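Local coordinates for oligopeptide-binding protein appA (Bacillus subtilis, PDB 1XOC) that captures oligopeptides as the solute-binding component of an ATP-binding-cassette permease that can replace the Opp system in sporulation and genetic competence, at residues 165-169 with 170-174; 295-298 with 299-303; 471-474 with 475-479. All coordinates share one frame; numbering follows the deposited sequence. Where two conformers were deposited one is given.

Contact 1 (165-169 with 170-174); sequences GNVPI and ADLEE. With ZN (zinc ion), chain H.
The Asp171 carboxylate is the flat group of this 3-10 turn, and the puckered ring of Pro168 lies over one of its faces near OD2. Pro168 CB, about 3 Å out of the carboxylate plane, is 3.7 Å from Asp171 OD2, and Pro168 CG lies on the same side. The other oxygen does the metal binding: Asp171 OD1 lies 2.3 Å from a zinc ion that is nearly level with the carboxylate, whereas Asp171 OD2 is 3.8 Å from it, so the coordination is by a single oxygen. Both zinc and proline are presented to the same carboxylate because CG stands beside the backbone N (chi1 -57°).

The turn itself rests on two successive i to i+3 bonds. Asp171 N donates to Pro168 O at 2.9 Å, and Leu172 N donates to Ile169 O at 3.1 Å. These two bonds hold a 3-10 turn in the loop between helix 161-164 and strand 188-194. Leu172 is buried and also touches Tyr39, while Ile169 reaches Ser112, so the turn's apolar side faces other loops. Val167 and Leu172 cross at about a right angle, with Val167 CG1 3.8 Å from Leu172 CD1.

Contact 2 (295-298 with 299-303); sequences SIVS and QVLDG
Val297 O receives two backbone donors, Leu301 N at 3.1 Å and Gly303 N at 3.0 Å; the second, an i to i+6 bond, gives helix 293-300 a Schellman-type C-cap. The two N-H groups arrive from opposite faces of the carbonyl plane. Asp302 is where the chain leaves helical geometry, and its positive phi of 52° brings Gly303 N back to the carbonyl; Gly303 continues the left-handed conformation with phi 77°. Before this end, the regular i to i+4 pattern holds: Gln299 N bonds to Ser295 O at 2.7 Å and Val300 N to Ile296 O at 2.8 Å.

A weaker C-H...O contact adds to the closure, Asp302 CA lying 3.3 Å from Ser298 O. The hydroxyl of Ser298 is occupied within the helix, bonded to Glu294 O one turn earlier.

Apolar contact along the same flank is loose, with Val297 CG2 4.4 Å from Leu301 CD2, although Leu301 CD2 comes to 3.8 Å from Val297 CA. On the buried side, Val297 and Leu301 both rest on Tyr487 of strand 483-496, while helix 371-385 receives Ile296 on Val379, Val300 on Val372 and Asp375, and Leu301 on Val372.

Contact 3 (471-474 with 475-479); sequences EQIY and QKIAE
Ile477 leans back along helix 463-480 onto Ile473, and its side chain traces the contact atom by atom. CB starts 3.7 Å from Ile473 O, one turn earlier. The first torsion (chi1 -65°) sets CG1 beside the backbone N, which brings Ile477 CG1 to 3.5 Å from Ile473 O. From there an extended second torsion (chi2 165°) carries the tip onward. Ile477 CD1 ends 3.7 Å from Ile473 CG2, the branch methyl of the earlier isoleucine, and also 3.7 Å from Ile473 O. The two side chains thus run side by side and point the same way, forming an apolar pair. Alongside, Ile477 N bonds to Ile473 O at 3.0 Å, with an N-H...O angle of 171°.

The remaining i to i+4 pairs repeat the theme with aliphatic carbons over carbonyls. Lys476 CG lies 3.5 Å from Gln472 O, Gln475 CG 3.4 Å from Glu471 O, and Ala478 CB 3.2 Å from Tyr474 O.

Ile473 also packs on Leu453 and Met454 of helix 448-457, and Tyr474 packs against Glu312 and Pro320. The polar ends turn elsewhere: Lys476 NZ bonds to Glu449 OE1 of helix 448-457, and Glu471 OE1 forms a salt bridge with Lys468.

The chemistry is therefore that of an amphipathic helix. Within the turn, the backbone carbonyls have their own N-H donors and are lined by methylene and methyl groups, while the charged ends find partners outside it.

Overall arrangement
Following the chain from its N terminus, the three contacts come strictly in series, and none nests in or crosses another; each closes only a short turn within one continuous stretch. Contact 1 shapes the connection from helix 161-164 toward strand 188-194. Contact 2 terminates helix 293-300, and contact 3 lies within helix 463-480, directly ahead of strand 483-496. That strand links the last two, since contact 2 packs on it. Contacts 1 and 2 occupy opposite sides of the chain's centre, their own centres 46 Å apart. Contacts 2 and 3 are closer, about 16 Å between nearest atoms, whereas contacts 1 and 3 stay about 26 Å apart by the same measure.

Contact 1 (165-169 with 170-174)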
ATOM      1  N   GLY A 165       2.428 -24.860 -11.587  1.00 28.92           N
ATOM      2  CA  GLY A 165       1.939 -25.856 -10.640  1.00 29.91           C
ATOM      3  C   GLY A 165       2.991 -26.839 -10.170  1.00 29.06           C
ATOM      4  O   GLY A 165       2.836 -27.496  -9.130  1.00 30.84           O
ATOM      5  N   ASN A 166       4.092 -26.956 -10.907  1.00 28.55           N
ATOM      6  CA  ASN A 166       5.181 -27.845 -10.508  1.00 28.30           C
ATOM      7  C   ASN A 166       6.455 -27.116 -10.125  1.00 27.60           C
ATOM      8  O   ASN A 166       7.464 -27.771  -9.917  1.00 27.10           O
ATOM      9  CB  ASN A 166       5.460 -28.882 -11.599  1.00 28.58           C
ATOM     10  CG  ASN A 166       6.043 -30.176 -11.050  1.00 30.34           C
ATOM     11  OD1 ASN A 166       5.645 -30.644  -9.976  1.00 34.32           O
ATOM     12  ND2 ASN A 166       6.987 -30.761 -11.778  1.00 28.99           N
ATOM     13  N   VAL A 167       6.419 -25.790 -10.015  1.00 26.33           N
ATOM     14  CA  VAL A 167       7.577 -25.036  -9.475  1.00 27.37           C
ATOM     15  C   VAL A 167       7.630 -25.235  -7.981  1.00 27.67           C
ATOM     16  O   VAL A 167       6.613 -25.029  -7.329  1.00 27.99           O
ATOM     17  CB  VAL A 167       7.457 -23.536  -9.759  1.00 27.68           C
ATOM     18  CG1 VAL A 167       8.639 -22.753  -9.138  1.00 27.99           C
ATOM     19  CG2 VAL A 167       7.420 -23.339 -11.267  1.00 26.82           C
ATOM     20  N   PRO A 168       8.790 -25.598  -7.421  1.00 27.56           N
ATOM     21  CA  PRO A 168       8.893 -25.739  -5.955  1.00 28.00           C
ATOM     22  C   PRO A 168       8.490 -24.430  -5.282  1.00 28.00           C
ATOM     23  O   PRO A 168       8.914 -23.359  -5.695  1.00 28.47           O
ATOM     24  CB  PRO A 168      10.376 -26.040  -5.756  1.00 27.20           C
ATOM     25  CG  PRO A 168      10.729 -26.734  -7.025  1.00 28.51           C
ATOM     26  CD  PRO A 168      10.081 -25.930  -8.057  1.00 26.73           C
ATOM     27  N   ILE A 169       7.627 -24.503  -4.282  1.00 29.24           N
ATOM     28  CA  ILE A 169       7.121 -23.278  -3.698  1.00 29.38           C
ATOM     29  C   ILE A 169       8.235 -22.405  -3.120  1.00 28.85           C
ATOM     30  O   ILE A 169       8.172 -21.181  -3.246  1.00 29.52           O
ATOM     31  CB  ILE A 169       5.966 -23.580  -2.696  1.00 29.30           C
ATOM     32  CG1 ILE A 169       4.718 -23.957  -3.503  1.00 32.21           C
ATOM     33  CG2 ILE A 169       5.692 -22.386  -1.781  1.00 29.39           C
ATOM     34  CD1 ILE A 169       3.689 -24.630  -2.706  1.00 32.28           C
ATOM     35  N   ALA A 170       9.290 -23.019  -2.562  1.00 29.18           N
ATOM     36  CA  ALA A 170      10.462 -22.263  -2.101  1.00 30.02           C
ATOM     37  C   ALA A 170      11.072 -21.347  -3.179  1.00 30.68           C
ATOM     38  O   ALA A 170      11.705 -20.342  -2.850  1.00 31.93           O
ATOM     39  CB  ALA A 170      11.526 -23.207  -1.557  1.00 31.23           C
ATOM     40  N   ASP A 171      10.900 -21.709  -4.448  1.00 29.48           N
ATOM     41  CA  ASP A 171      11.518 -20.988  -5.552  1.00 29.76           C
ATOM     42  C   ASP A 171      10.534 -20.167  -6.376  1.00 29.86           C
ATOM     43  O   ASP A 171      10.900 -19.652  -7.439  1.00 30.42           O
ATOM     44  CB  ASP A 171      12.224 -21.946  -6.512  1.00 30.12           C
ATOM     45  CG  ASP A 171      13.256 -22.773  -5.846  1.00 31.84           C
ATOM     46  OD1 ASP A 171      13.949 -22.331  -4.907  1.00 31.61           O
ATOM     47  OD2 ASP A 171      13.370 -23.928  -6.252  1.00 28.67           O
ATOM     48  N   LEU A 172       9.283 -20.059  -5.930  1.00 29.45           N
ATOM     49  CA  LEU A 172       8.285 -19.401  -6.763  1.00 29.59           C
ATOM     50  C   LEU A 172       8.548 -17.902  -6.956  1.00 29.24           C
ATOM     51  O   LEU A 172       8.361 -17.381  -8.040  1.00 28.32           O
ATOM     52  CB  LEU A 172       6.874 -19.621  -6.216  1.00 29.71           C
ATOM     53  CG  LEU A 172       5.728 -19.427  -7.173  1.00 32.77           C
ATOM     54  CD1 LEU A 172       5.769 -20.370  -8.339  1.00 33.78           C
ATOM     55  CD2 LEU A 172       4.442 -19.689  -6.404  1.00 32.06           C
ATOM     56  N   GLU A 173       9.009 -17.214  -5.919  1.00 29.60           N
ATOM     57  CA  GLU A 173       9.181 -15.756  -6.035  1.00 30.50           C
ATOM     58  C   GLU A 173      10.226 -15.377  -7.095  1.00 29.77           C
ATOM     59  O   GLU A 173      10.058 -14.363  -7.804  1.00 29.72           O
ATOM     60  CB  GLU A 173       9.585 -15.145  -4.696  1.00 31.44           C
ATOM     61  CG  GLU A 173       9.620 -13.622  -4.729  1.00 31.76           C
ATOM     62  CD  GLU A 173       9.886 -12.985  -3.374  1.00 34.40           C
ATOM     63  OE1 GLU A 173       9.970 -11.747  -3.398  1.00 40.01           O
ATOM     64  OE2 GLU A 173       9.985 -13.678  -2.322  1.00 36.78           O
ATOM     65  N   GLU A 174      11.297 -16.163  -7.187  1.00 31.04           N
ATOM     66  CA  GLU A 174      12.356 -15.902  -8.138  1.00 31.42           C
ATOM     67  C   GLU A 174      12.003 -16.254  -9.590  1.00 30.71           C
ATOM     68  O   GLU A 174      12.720 -15.866 -10.490  1.00 31.16           O
ATOM     69  CB  GLU A 174      13.623 -16.636  -7.711  1.00 31.50           C
ATOM     70  CG  GLU A 174      13.490 -18.134  -7.650  1.00 34.57           C
ATOM     71  CD  GLU A 174      14.715 -18.830  -7.027  1.00 37.29           C
ATOM     72  OE1 GLU A 174      14.906 -18.705  -5.785  1.00 46.12           O
ATOM     73  OE2 GLU A 174      15.457 -19.542  -7.760  1.00 44.91           O
TER
HETATM   74 ZN    ZN H 526      15.449 -22.845  -3.239  0.50 48.46          ZN

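Contact 2 (295-298 with 299-303)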
ATOM      1  N   SER A 295       3.043  22.973  10.273  1.00 34.12           N
ATOM      2  CA  SER A 295       3.957  23.712   9.411  1.00 34.81           C
ATOM      3  C   SER A 295       4.443  22.850   8.241  1.00 34.70           C
ATOM      4  O   SER A 295       4.608  23.340   7.129  1.00 33.90           O
ATOM      5  CB  SER A 295       5.137  24.231  10.230  1.00 35.43           C
ATOM      6  OG  SER A 295       6.114  24.835   9.398  0.50 37.75           O
ATOM      7  N   ILE A 296       4.684  21.566   8.495  1.00 35.14           N
ATOM      8  CA  ILE A 296       5.059  20.635   7.421  1.00 36.04           C
ATOM      9  C   ILE A 296       4.003  20.643   6.317  1.00 36.39           C
ATOM     10  O   ILE A 296       4.324  20.817   5.143  1.00 35.99           O
ATOM     11  CB  ILE A 296       5.305  19.195   7.960  1.00 36.13           C
ATOM     12  CG1 ILE A 296       6.675  19.159   8.648  1.00 36.35           C
ATOM     13  CG2 ILE A 296       5.190  18.148   6.832  1.00 36.08           C
ATOM     14  CD1 ILE A 296       6.948  17.915   9.437  1.00 36.78           C
ATOM     15  N   VAL A 297       2.751  20.461   6.689  1.00 37.24           N
ATOM     16  CA  VAL A 297       1.653  20.486   5.731  1.00 37.91           C
ATOM     17  C   VAL A 297       1.557  21.843   5.019  1.00 38.79           C
ATOM     18  O   VAL A 297       1.383  21.892   3.803  1.00 39.18           O
ATOM     19  CB  VAL A 297       0.331  20.106   6.415  1.00 37.74           C
ATOM     20  CG1 VAL A 297      -0.880  20.322   5.491  1.00 39.04           C
ATOM     21  CG2 VAL A 297       0.386  18.650   6.859  1.00 37.55           C
ATOM     22  N   SER A 298       1.672  22.944   5.763  1.00 39.48           N
ATOM     23  CA  SER A 298       1.603  24.282   5.164  1.00 40.32           C
ATOM     24  C   SER A 298       2.741  24.528   4.191  1.00 41.36           C
ATOM     25  O   SER A 298       2.548  25.085   3.110  1.00 42.71           O
ATOM     26  CB  SER A 298       1.668  25.347   6.244  1.00 40.60           C
ATOM     27  OG  SER A 298       0.537  25.237   7.054  1.00 42.63           O
ATOM     28  N   GLN A 299       3.927  24.094   4.584  1.00 42.04           N
ATOM     29  CA  GLN A 299       5.168  24.393   3.896  1.00 41.90           C
ATOM     30  C   GLN A 299       5.279  23.473   2.697  1.00 41.86           C
ATOM     31  O   GLN A 299       5.272  23.932   1.558  1.00 42.62           O
ATOM     32  CB  GLN A 299       6.328  24.187   4.893  1.00 42.94           C
ATOM     33  CG  GLN A 299       7.713  24.637   4.493  1.00 43.83           C
ATOM     34  CD  GLN A 299       8.718  24.470   5.642  1.00 43.59           C
ATOM     35  OE1 GLN A 299       8.344  24.250   6.807  1.00 48.34           O
ATOM     36  NE2 GLN A 299       9.988  24.575   5.317  1.00 47.65           N
ATOM     37  N   VAL A 300       5.281  22.174   2.947  1.00 40.30           N
ATOM     38  CA  VAL A 300       5.594  21.196   1.936  1.00 39.67           C
ATOM     39  C   VAL A 300       4.420  20.838   1.002  1.00 38.99           C
ATOM     40  O   VAL A 300       4.645  20.530  -0.173  1.00 40.10           O
ATOM     41  CB  VAL A 300       6.175  19.930   2.577  1.00 40.08           C
ATOM     42  CG1 VAL A 300       6.639  19.001   1.532  1.00 40.44           C
ATOM     43  CG2 VAL A 300       7.345  20.294   3.501  1.00 40.73           C
ATOM     44  N   LEU A 301       3.186  20.845   1.521  1.00 37.26           N
ATOM     45  CA  LEU A 301       1.982  20.490   0.737  1.00 36.12           C
ATOM     46  C   LEU A 301       1.174  21.739   0.313  1.00 34.72           C
ATOM     47  O   LEU A 301       0.103  21.624  -0.292  1.00 32.76           O
ATOM     48  CB  LEU A 301       1.031  19.556   1.535  1.00 36.19           C
ATOM     49  CG  LEU A 301       1.398  18.113   1.898  1.00 38.75           C
ATOM     50  CD1 LEU A 301       1.883  17.395   0.676  1.00 38.64           C
ATOM     51  CD2 LEU A 301       2.416  18.021   2.989  1.00 43.32           C
ATOM     52  N   ASP A 302       1.690  22.929   0.612  1.00 33.82           N
ATOM     53  CA  ASP A 302       0.958  24.167   0.365  1.00 34.31           C
ATOM     54  C   ASP A 302      -0.455  24.107   0.967  1.00 32.62           C
ATOM     55  O   ASP A 302      -1.417  24.602   0.397  1.00 31.76           O
ATOM     56  CB  ASP A 302       0.918  24.483  -1.141  1.00 35.07           C
ATOM     57  CG  ASP A 302       2.254  25.014  -1.662  1.00 40.37           C
ATOM     58  OD1 ASP A 302       3.248  25.053  -0.887  1.00 45.07           O
ATOM     59  OD2 ASP A 302       2.317  25.395  -2.860  1.00 46.79           O
ATOM     60  N   GLY A 303      -0.549  23.495   2.137  1.00 32.11           N
ATOM     61  CA  GLY A 303      -1.796  23.421   2.865  1.00 32.06           C
ATOM     62  C   GLY A 303      -2.794  22.404   2.356  1.00 31.91           C
ATOM     63  O   GLY A 303      -3.916  22.339   2.835  1.00 32.16           O
TER

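Contact 3 (471-474 with 475-479)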
ATOM      1  N   GLU A 471     -11.751   1.548  19.056  1.00 31.71           N
ATOM      2  CA  GLU A 471     -11.355   2.787  19.746  1.00 32.78           C
ATOM      3  C   GLU A 471     -10.178   2.545  20.718  1.00 32.36           C
ATOM      4  O   GLU A 471      -9.248   3.347  20.801  1.00 32.38           O
ATOM      5  CB  GLU A 471     -12.538   3.389  20.506  1.00 32.75           C
ATOM      6  CG  GLU A 471     -13.630   3.959  19.614  1.00 34.75           C
ATOM      7  CD  GLU A 471     -14.887   4.389  20.385  1.00 35.84           C
ATOM      8  OE1 GLU A 471     -14.917   4.303  21.644  1.00 39.59           O
ATOM      9  OE2 GLU A 471     -15.866   4.811  19.721  1.00 39.91           O
ATOM     10  N   GLN A 472     -10.222   1.431  21.444  1.00 32.17           N
ATOM     11  CA  GLN A 472      -9.147   1.070  22.359  1.00 32.31           C
ATOM     12  C   GLN A 472      -7.836   0.789  21.648  1.00 31.79           C
ATOM     13  O   GLN A 472      -6.781   1.097  22.168  1.00 31.96           O
ATOM     14  CB  GLN A 472      -9.515  -0.172  23.161  1.00 32.31           C
ATOM     15  CG  GLN A 472     -10.690  -0.000  24.063  1.00 33.40           C
ATOM     16  CD  GLN A 472     -10.946  -1.248  24.874  1.00 34.17           C
ATOM     17  OE1 GLN A 472     -10.064  -1.719  25.596  1.00 37.81           O
ATOM     18  NE2 GLN A 472     -12.155  -1.798  24.760  1.00 37.02           N
ATOM     19  N   ILE A 473      -7.901   0.163  20.481  1.00 31.33           N
ATOM     20  CA  ILE A 473      -6.691  -0.157  19.713  1.00 31.86           C
ATOM     21  C   ILE A 473      -6.044   1.137  19.219  1.00 31.92           C
ATOM     22  O   ILE A 473      -4.840   1.332  19.360  1.00 32.30           O
ATOM     23  CB  ILE A 473      -7.009  -1.109  18.545  1.00 31.52           C
ATOM     24  CG1 ILE A 473      -7.367  -2.488  19.079  1.00 31.01           C
ATOM     25  CG2 ILE A 473      -5.812  -1.244  17.612  1.00 32.07           C
ATOM     26  CD1 ILE A 473      -8.097  -3.404  18.073  1.00 31.69           C
ATOM     27  N   TYR A 474      -6.848   2.025  18.652  1.00 31.78           N
ATOM     28  CA  TYR A 474      -6.367   3.346  18.260  1.00 31.44           C
ATOM     29  C   TYR A 474      -5.718   4.110  19.410  1.00 31.69           C
ATOM     30  O   TYR A 474      -4.672   4.721  19.227  1.00 32.15           O
ATOM     31  CB  TYR A 474      -7.522   4.159  17.697  1.00 31.69           C
ATOM     32  CG  TYR A 474      -8.066   3.647  16.392  1.00 30.61           C
ATOM     33  CD1 TYR A 474      -9.418   3.719  16.122  1.00 33.45           C
ATOM     34  CD2 TYR A 474      -7.223   3.138  15.397  1.00 33.51           C
ATOM     35  CE1 TYR A 474      -9.924   3.277  14.928  1.00 33.07           C
ATOM     36  CE2 TYR A 474      -7.725   2.688  14.201  1.00 32.87           C
ATOM     37  CZ  TYR A 474      -9.067   2.784  13.970  1.00 33.19           C
ATOM     38  OH  TYR A 474      -9.581   2.344  12.802  1.00 33.66           O
ATOM     39  N   GLN A 475      -6.331   4.089  20.592  1.00 31.40           N
ATOM     40  CA  GLN A 475      -5.722   4.719  21.760  1.00 31.43           C
ATOM     41  C   GLN A 475      -4.327   4.186  22.040  1.00 31.33           C
ATOM     42  O   GLN A 475      -3.420   4.952  22.314  1.00 31.93           O
ATOM     43  CB  GLN A 475      -6.581   4.527  23.016  1.00 31.59           C
ATOM     44  CG  GLN A 475      -7.805   5.409  23.067  1.00 32.72           C
ATOM     45  CD  GLN A 475      -7.500   6.876  23.293  1.00 33.51           C
ATOM     46  OE1 GLN A 475      -8.380   7.719  23.127  1.00 34.13           O
ATOM     47  NE2 GLN A 475      -6.264   7.191  23.677  1.00 33.85           N
ATOM     48  N   LYS A 476      -4.175   2.870  22.027  1.00 31.05           N
ATOM     49  CA  LYS A 476      -2.886   2.259  22.350  1.00 31.34           C
ATOM     50  C   LYS A 476      -1.834   2.588  21.292  1.00 30.71           C
ATOM     51  O   LYS A 476      -0.708   2.926  21.631  1.00 30.21           O
ATOM     52  CB  LYS A 476      -3.015   0.749  22.535  1.00 31.16           C
ATOM     53  CG  LYS A 476      -3.786   0.379  23.802  1.00 32.39           C
ATOM     54  CD  LYS A 476      -3.501  -1.044  24.270  1.00 33.09           C
ATOM     55  CE  LYS A 476      -4.145  -1.327  25.624  1.00 32.47           C
ATOM     56  NZ  LYS A 476      -3.536  -0.556  26.757  1.00 33.82           N
ATOM     57  N   ILE A 477      -2.199   2.504  20.022  1.00 31.19           N
ATOM     58  CA  ILE A 477      -1.246   2.841  18.956  1.00 31.21           C
ATOM     59  C   ILE A 477      -0.857   4.316  19.033  1.00 31.40           C
ATOM     60  O   ILE A 477       0.321   4.673  18.942  1.00 31.14           O
ATOM     61  CB  ILE A 477      -1.804   2.462  17.566  1.00 31.02           C
ATOM     62  CG1 ILE A 477      -1.949   0.947  17.495  1.00 31.81           C
ATOM     63  CG2 ILE A 477      -0.882   2.963  16.432  1.00 31.93           C
ATOM     64  CD1 ILE A 477      -2.784   0.439  16.371  1.00 32.06           C
ATOM     65  N   ALA A 478      -1.844   5.184  19.208  1.00 31.79           N
ATOM     66  CA  ALA A 478      -1.567   6.613  19.378  1.00 32.05           C
ATOM     67  C   ALA A 478      -0.652   6.883  20.572  1.00 32.57           C
ATOM     68  O   ALA A 478       0.342   7.586  20.447  1.00 32.80           O
ATOM     69  CB  ALA A 478      -2.855   7.394  19.502  1.00 32.82           C
ATOM     70  N   GLU A 479      -0.960   6.309  21.725  1.00 32.43           N
ATOM     71  CA  GLU A 479      -0.113   6.501  22.905  1.00 32.18           C
ATOM     72  C   GLU A 479       1.328   6.041  22.647  1.00 32.18           C
ATOM     73  O   GLU A 479       2.281   6.697  23.055  1.00 33.20           O
ATOM     74  CB  GLU A 479      -0.701   5.768  24.122  1.00 32.97           C
ATOM     75  CG  GLU A 479       0.251   5.644  25.337  1.00 34.93           C
ATOM     76  CD  GLU A 479       0.579   6.975  26.035  1.00 39.55           C
ATOM     77  OE1 GLU A 479      -0.018   8.016  25.673  1.00 42.52           O
ATOM     78  OE2 GLU A 479       1.429   6.973  26.968  1.00 42.30           O
TER